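Local atomic coordinates of putative hemin storage protein (Bordetella bronchiseptica, PDB entry 6AU1), a protein that cleaves deacetylated poly-beta-1,6-N-acetylglucosamine with its glycoside hydrolase domain, the part of the longer protein present here, and can disrupt bacterial biofilms. Residues M321-L324 / R325-A329; E300-A303 / R304-V308; F99-P102 / P103-A107. All coordinates share one frame; numbering follows the deposited sequence.

Contact 1: residues M321-L324 / R325-A329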
loop_
_atom_site.group_PDB
_atom_site.type_symbol
_atom_site.label_atom_id
_atom_site.label_comp_id
_atom_site.label_asym_id
_atom_site.label_seq_id
_atom_site.Cartn_x
_atom_site.Cartn_y
_atom_site.Cartn_z
ATOM N N MET A 321 -15.373 1.330 13.499
ATOM C CA MET A 321 -16.227 1.037 12.352
ATOM C C MET A 321 -17.622 1.632 12.534
ATOM O O MET A 321 -18.177 2.196 11.593
ATOM C CB MET A 321 -16.308 -0.470 12.114
ATOM C CG MET A 321 -14.980 -1.052 11.627
ATOM S SD MET A 321 -15.052 -2.839 11.502
ATOM C CE MET A 321 -13.379 -3.188 10.953
ATOM N N VAL A 322 -18.179 1.538 13.740
ATOM C CA VAL A 322 -19.497 2.117 13.985
ATOM C C VAL A 322 -19.421 3.636 13.833
ATOM O O VAL A 322 -20.335 4.261 13.281
ATOM C CB VAL A 322 -20.046 1.729 15.387
ATOM C CG1 VAL A 322 -21.310 2.545 15.752
ATOM C CG2 VAL A 322 -20.341 0.228 15.430
ATOM N N GLN A 323 -18.317 4.228 14.287
ATOM C CA GLN A 323 -18.163 5.675 14.178
ATOM C C GLN A 323 -18.140 6.089 12.707
ATOM O O GLN A 323 -18.801 7.067 12.325
ATOM C CB GLN A 323 -16.888 6.164 14.887
ATOM C CG GLN A 323 -16.670 7.672 14.750
ATOM C CD GLN A 323 -15.296 8.132 15.235
ATOM O OE1 GLN A 323 -14.356 7.344 15.324
ATOM N NE2 GLN A 323 -15.187 9.419 15.561
ATOM N N LEU A 324 -17.368 5.361 11.901
ATOM C CA LEU A 324 -17.318 5.594 10.453
ATOM C C LEU A 324 -18.713 5.505 9.839
ATOM O O LEU A 324 -19.129 6.397 9.097
ATOM C CB LEU A 324 -16.385 4.596 9.760
ATOM C CG LEU A 324 -14.887 4.708 10.054
ATOM C CD1 LEU A 324 -14.119 3.553 9.401
ATOM C CD2 LEU A 324 -14.327 6.065 9.616
ATOM N N ARG A 325 -19.438 4.435 10.156
ATOM C CA ARG A 325 -20.808 4.284 9.651
ATOM C C ARG A 325 -21.684 5.487 10.011
ATOM O O ARG A 325 -22.440 5.985 9.174
ATOM C CB ARG A 325 -21.437 3.000 10.184
ATOM C CG ARG A 325 -20.702 1.735 9.736
ATOM C CD ARG A 325 -21.069 0.546 10.609
ATOM N NE ARG A 325 -22.452 0.134 10.407
ATOM C CZ ARG A 325 -22.823 -0.757 9.500
ATOM N NH1 ARG A 325 -21.904 -1.310 8.725
ATOM N NH2 ARG A 325 -24.097 -1.093 9.372
ATOM N N SER A 326 -21.573 5.962 11.250
ATOM C CA SER A 326 -22.403 7.074 11.716
ATOM C C SER A 326 -22.071 8.378 10.993
ATOM O O SER A 326 -22.884 9.304 10.976
ATOM C CB SER A 326 -22.239 7.282 13.222
ATOM O OG SER A 326 -20.988 7.901 13.497
ATOM N N LEU A 327 -20.879 8.450 10.412
ATOM C CA LEU A 327 -20.433 9.646 9.703
ATOM C C LEU A 327 -20.583 9.516 8.188
ATOM O O LEU A 327 -20.187 10.413 7.445
ATOM C CB LEU A 327 -18.974 9.950 10.047
ATOM C CG LEU A 327 -18.683 10.277 11.513
ATOM C CD1 LEU A 327 -17.181 10.242 11.776
ATOM C CD2 LEU A 327 -19.278 11.630 11.907
ATOM N N GLY A 328 -21.128 8.395 7.731
ATOM C CA GLY A 328 -21.347 8.191 6.312
ATOM C C GLY A 328 -20.145 7.665 5.552
ATOM O O GLY A 328 -20.128 7.683 4.321
ATOM N N ALA A 329 -19.135 7.201 6.282
ATOM C CA ALA A 329 -17.975 6.574 5.674
ATOM C C ALA A 329 -18.191 5.074 5.625
ATOM O O ALA A 329 -17.811 4.356 6.551
ATOM C CB ALA A 329 -16.710 6.910 6.451
#
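Arg325 lays its side chain back over Met321 and Val322 in the last turn of helix 314-326. Its CB sits 3.5 Å from Val322 O. CG, beside the backbone N at chi1 -62°, comes within 3.2 Å of Met321 O, the carbonyl that already accepts the Arg325 N-H at 2.9 Å. CD passes alongside Val322 CA at 4.0 Å; the chain then bends at chi3, and NH1 at the tip hydrogen-bonds the hydroxyl of Tyr332, with the like-charged Arg8 nearby.

The next residue, Ser326, donates from OG to Gln323 O at 2.6 Å, and Leu327 CD1 runs beside Gln323 CG, both side chains pointing the same way. The helix ends in a Schellman motif: Gly328 takes positive phi, Ala329 N donates to Leu324 O at 2.9 Å and Gly328 N to Arg325 O. Leu327 N is a further donor to Leu324 O at 3.0 Å, from the opposite face of its carbonyl plane to Ala329 N. Ala329 CB is thereby brought back to within 4.1 Å of Leu324 CB, on the side that packs against Phe299 of strand 297-305. The carbonyls of the last turn thus find donors within a few residues, in backbone N-H groups and one serine hydroxyl.

Contact 2: residues E300-A303 / R304-V308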
loop_
_atom_site.group_PDB
_atom_site.type_symbol
_atom_site.label_atom_id
_atom_site.label_comp_id
_atom_site.label_asym_id
_atom_site.label_seq_id
_atom_site.Cartn_x
_atom_site.Cartn_y
_atom_site.Cartn_z
ATOM N N GLU A 300 -8.939 2.401 6.095
ATOM C CA GLU A 300 -8.273 1.184 6.540
ATOM C C GLU A 300 -7.783 1.349 7.975
ATOM O O GLU A 300 -6.872 2.129 8.251
ATOM C CB GLU A 300 -7.118 0.833 5.608
ATOM C CG GLU A 300 -6.501 -0.507 5.921
ATOM C CD GLU A 300 -5.615 -1.017 4.807
ATOM O OE1 GLU A 300 -5.234 -0.231 3.910
ATOM O OE2 GLU A 300 -5.297 -2.220 4.838
ATOM N N LEU A 301 -8.405 0.603 8.882
ATOM C CA LEU A 301 -8.149 0.727 10.315
ATOM C C LEU A 301 -7.054 -0.231 10.743
ATOM O O LEU A 301 -6.760 -1.187 10.025
ATOM C CB LEU A 301 -9.427 0.423 11.100
ATOM C CG LEU A 301 -10.633 1.267 10.706
ATOM C CD1 LEU A 301 -11.895 0.658 11.276
ATOM C CD2 LEU A 301 -10.443 2.688 11.240
ATOM N N GLN A 302 -6.449 0.007 11.903
ATOM C CA GLN A 302 -5.446 -0.940 12.378
ATOM C C GLN A 302 -6.033 -1.873 13.429
ATOM O O GLN A 302 -6.750 -1.440 14.331
ATOM C CB GLN A 302 -4.212 -0.216 12.930
ATOM C CG GLN A 302 -4.438 0.624 14.173
ATOM C CD GLN A 302 -3.198 1.437 14.542
ATOM O OE1 GLN A 302 -3.200 2.661 14.433
ATOM N NE2 GLN A 302 -2.132 0.757 14.978
ATOM N N ALA A 303 -5.729 -3.163 13.291
ATOM C CA ALA A 303 -6.180 -4.174 14.240
ATOM C C ALA A 303 -5.065 -4.569 15.207
ATOM O O ALA A 303 -5.289 -5.325 16.157
ATOM C CB ALA A 303 -6.688 -5.405 13.499
ATOM N N ARG A 304 -3.868 -4.056 14.962
ATOM C CA ARG A 304 -2.726 -4.378 15.793
ATOM C C ARG A 304 -1.963 -3.107 16.136
ATOM O O ARG A 304 -1.871 -2.182 15.325
ATOM C CB ARG A 304 -1.816 -5.397 15.083
ATOM C CG ARG A 304 -0.580 -5.797 15.870
ATOM C CD ARG A 304 0.074 -7.062 15.298
ATOM N NE ARG A 304 1.253 -7.441 16.062
ATOM C CZ ARG A 304 1.220 -8.145 17.188
ATOM N NH1 ARG A 304 0.057 -8.574 17.679
ATOM N NH2 ARG A 304 2.350 -8.427 17.821
ATOM N N ASP A 305 -1.449 -3.056 17.356
ATOM C CA ASP A 305 -0.577 -1.983 17.785
ATOM C C ASP A 305 0.853 -2.479 17.552
ATOM O O ASP A 305 1.421 -3.155 18.408
ATOM C CB ASP A 305 -0.857 -1.643 19.255
ATOM C CG ASP A 305 -0.062 -0.459 19.755
ATOM O OD1 ASP A 305 1.022 -0.186 19.210
ATOM O OD2 ASP A 305 -0.525 0.189 20.721
ATOM N N TRP A 306 1.414 -2.182 16.379
ATOM C CA TRP A 306 2.706 -2.755 15.990
ATOM C C TRP A 306 3.856 -2.223 16.845
ATOM O O TRP A 306 4.883 -2.888 16.988
ATOM C CB TRP A 306 3.024 -2.490 14.509
ATOM C CG TRP A 306 2.044 -3.062 13.529
ATOM C CD1 TRP A 306 2.005 -4.342 13.050
ATOM C CD2 TRP A 306 0.983 -2.361 12.888
ATOM N NE1 TRP A 306 0.971 -4.485 12.160
ATOM C CE2 TRP A 306 0.319 -3.283 12.048
ATOM C CE3 TRP A 306 0.514 -1.044 12.949
ATOM C CZ2 TRP A 306 -0.776 -2.926 11.272
ATOM C CZ3 TRP A 306 -0.584 -0.693 12.184
ATOM C CH2 TRP A 306 -1.214 -1.629 11.353
ATOM N N ARG A 307 3.692 -1.028 17.406
ATOM C CA ARG A 307 4.782 -0.432 18.166
ATOM C C ARG A 307 4.997 -1.171 19.490
ATOM O O ARG A 307 6.138 -1.403 19.890
ATOM C CB ARG A 307 4.537 1.069 18.401
ATOM C CG ARG A 307 3.566 1.431 19.518
ATOM C CD ARG A 307 3.491 2.934 19.726
ATOM N NE ARG A 307 2.839 3.609 18.608
ATOM C CZ ARG A 307 2.977 4.903 18.336
ATOM N NH1 ARG A 307 3.753 5.665 19.096
ATOM N NH2 ARG A 307 2.346 5.435 17.299
ATOM N N VAL A 308 3.911 -1.569 20.152
ATOM C CA VAL A 308 4.019 -2.287 21.422
ATOM C C VAL A 308 3.895 -3.795 21.218
ATOM O O VAL A 308 4.161 -4.574 22.132
ATOM C CB VAL A 308 2.947 -1.837 22.443
ATOM C CG1 VAL A 308 2.964 -0.326 22.615
ATOM C CG2 VAL A 308 1.574 -2.318 22.026
HETATM O O HOH W 1 0.569 1.487 16.354
#
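Gln302 NE2 is held by two acceptors. It gives one hydrogen to Arg304 O at 3.0 Å, in a nearly straight bond (168°) with the oxygen lying in the plane of the Gln302 amide, and another to a water 3.1 Å from NE2. The other end of the amide is fixed too, since OE1 accepts from the backbone N of Met271, so the rotation of the group is set from both sides. A chi1 of 65° puts CG between the backbone N and the carbonyl carbon, and the extended chain beyond it carries the amide along the backbone toward Arg304.

The same side chain meets Trp306. Gln302 CB lies 3.7 Å from Trp306 CH2, and NE2 comes to 3.5 Å from Trp306 CZ3, with amide and indole planes 27° apart. Arg304 O sits over one face of the indole, toward its rim, so a single carbonyl both receives the amide and touches the ring.

All this happens at the C-terminal end of strand 297-305, one of the parallel strands of a TIM barrel, where the chain turns into a short hairpin with strand 310-311; the substrate sites of such barrels generally lie at this end. The backbone of Ala303 is hydrogen-bonded to that of Ile312, just after strand 310-311.

At the last residue of the strand, Asp305 OD1 takes a weak bond from the water at 3.3 Å. The backbone N of Arg307 and that of Val308 also donate weakly to OD1, so the turn that follows curls round the carboxylate. Trp306 itself leans on Pro336 and meets the ring of Tyr335, at the end of the adjoining strand 332-335.

Contact 3: residues F99-P102 / P103-A107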
loop_
_atom_site.group_PDB
_atom_site.type_symbol
_atom_site.label_atom_id
_atom_site.label_comp_id
_atom_site.label_asym_id
_atom_site.label_seq_id
_atom_site.Cartn_x
_atom_site.Cartn_y
_atom_site.Cartn_z
ATOM N N PHE A 99 12.320 -2.711 -4.044
ATOM C CA PHE A 99 12.775 -4.045 -4.413
ATOM C C PHE A 99 14.278 -4.066 -4.296
ATOM O O PHE A 99 14.964 -3.371 -5.045
ATOM C CB PHE A 99 12.333 -4.402 -5.832
ATOM C CG PHE A 99 10.850 -4.383 -6.010
ATOM C CD1 PHE A 99 10.089 -5.508 -5.693
ATOM C CD2 PHE A 99 10.207 -3.235 -6.465
ATOM C CE1 PHE A 99 8.699 -5.487 -5.841
ATOM C CE2 PHE A 99 8.827 -3.207 -6.618
ATOM C CZ PHE A 99 8.070 -4.340 -6.306
ATOM N N SER A 100 14.788 -4.844 -3.347
ATOM C CA SER A 100 16.229 -4.914 -3.115
ATOM C C SER A 100 16.833 -6.021 -3.974
ATOM O O SER A 100 17.121 -7.119 -3.500
ATOM C CB SER A 100 16.520 -5.133 -1.629
ATOM O OG SER A 100 16.108 -3.990 -0.878
ATOM N N VAL A 101 16.994 -5.710 -5.254
ATOM C CA VAL A 101 17.563 -6.619 -6.226
ATOM C C VAL A 101 19.007 -6.973 -5.862
ATOM O O VAL A 101 19.695 -6.208 -5.182
ATOM C CB VAL A 101 17.519 -6.003 -7.647
ATOM C CG1 VAL A 101 16.088 -5.752 -8.065
ATOM C CG2 VAL A 101 18.322 -4.690 -7.694
ATOM N N PRO A 102 19.466 -8.147 -6.298
ATOM C CA PRO A 102 20.839 -8.565 -5.987
ATOM C C PRO A 102 21.876 -7.789 -6.787
ATOM O O PRO A 102 21.544 -7.238 -7.831
ATOM C CB PRO A 102 20.854 -10.046 -6.370
ATOM C CG PRO A 102 19.755 -10.208 -7.351
ATOM C CD PRO A 102 18.700 -9.188 -7.004
ATOM N N PRO A 103 23.125 -7.736 -6.297
ATOM C CA PRO A 103 24.189 -7.100 -7.081
ATOM C C PRO A 103 24.269 -7.722 -8.478
ATOM O O PRO A 103 24.043 -8.921 -8.625
ATOM C CB PRO A 103 25.454 -7.396 -6.266
ATOM C CG PRO A 103 24.960 -7.638 -4.874
ATOM C CD PRO A 103 23.622 -8.290 -5.026
ATOM N N GLY A 104 24.550 -6.921 -9.495
ATOM C CA GLY A 104 24.596 -7.461 -10.842
ATOM C C GLY A 104 23.279 -7.307 -11.580
ATOM O O GLY A 104 23.243 -7.363 -12.808
ATOM N N ASN A 105 22.189 -7.131 -10.838
ATOM C CA ASN A 105 20.936 -6.689 -11.443
ATOM C C ASN A 105 21.142 -5.280 -11.994
ATOM O O ASN A 105 21.764 -4.453 -11.336
ATOM C CB ASN A 105 19.803 -6.705 -10.421
ATOM C CG ASN A 105 18.450 -6.395 -11.036
ATOM O OD1 ASN A 105 18.110 -5.236 -11.265
ATOM N ND2 ASN A 105 17.669 -7.436 -11.297
ATOM N N PRO A 106 20.615 -4.996 -13.195
ATOM C CA PRO A 106 20.788 -3.672 -13.813
ATOM C C PRO A 106 20.302 -2.518 -12.935
ATOM O O PRO A 106 20.823 -1.407 -13.045
ATOM C CB PRO A 106 19.938 -3.763 -15.086
ATOM C CG PRO A 106 19.825 -5.214 -15.373
ATOM C CD PRO A 106 19.838 -5.912 -14.049
ATOM N N ALA A 107 19.320 -2.773 -12.076
ATOM C CA ALA A 107 18.777 -1.713 -11.230
ATOM C C ALA A 107 19.489 -1.606 -9.882
ATOM O O ALA A 107 19.125 -0.760 -9.068
ATOM C CB ALA A 107 17.286 -1.925 -11.011
#
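Val101 and Asn105 touch across a tight reversal of the chain, and two hydrogen bonds set its shape. Asn105 N donates to Pro102 O at 3.1 Å (156°), closing a type II beta turn whose corners are Pro103 and Gly104. Gly104 takes the positive phi this turn needs, at backbone angles where a CB would press on the carbonyl oxygen of Pro103. Immediately afterwards Asn105 OD1 accepts from Ala107 N at 2.9 Å, an Asx turn that bends the chain again round Pro106. The remaining end of the amide, ND2, is hydrogen-bonded to His67 ND1, so both ends of this side chain have partners and its rotation is settled.

Van der Waals contacts line the inside of the bend. Chi1 of Asn105 is trans (-174°), which swings the amide across Val101 at about a right angle. Val101 CB lies 3.5 Å from Asn105 CG, while CG2 comes to 3.6 Å from Asn105 OD1. Farther round, the same methyl reaches toward Ala107, with Val101 CG2 and Ala107 CB 4.4 Å apart. The two exposed proline rings follow one another, Pro102 CB standing 3.5 Å from Pro103 CD, and restrict the backbone at the start of the turn.

The whole bend belongs to the long connection that leaves barrel strand 89-94 and leads to helix 135-151. Val140 of that helix packs against Asn105 and Ala107 and Arg139 against Pro106, while Leu68 from another loop lies on Val101.

In the fold
Contacts 1 and 2 touch directly: Met321 CG of contact 1 lies 3.5 Å from Leu301 CD1 of contact 2, where helix 314-326 packs on strand 297-305. Contact 3 stands apart, its centre about 45 Å from that of contact 1, on the opposite side of the chain's centre, in a loop between a strand and a helix. All three are partly buried; contact 2, its centre about 15 Å from that of the chain, is the innermost. Their chemistry differs accordingly: backbone carbonyls finish a helix in contact 1, a side-chain amide and an indole shape a strand end in contact 2, and prolines, a glycine and an asparagine fold a loop in contact 3.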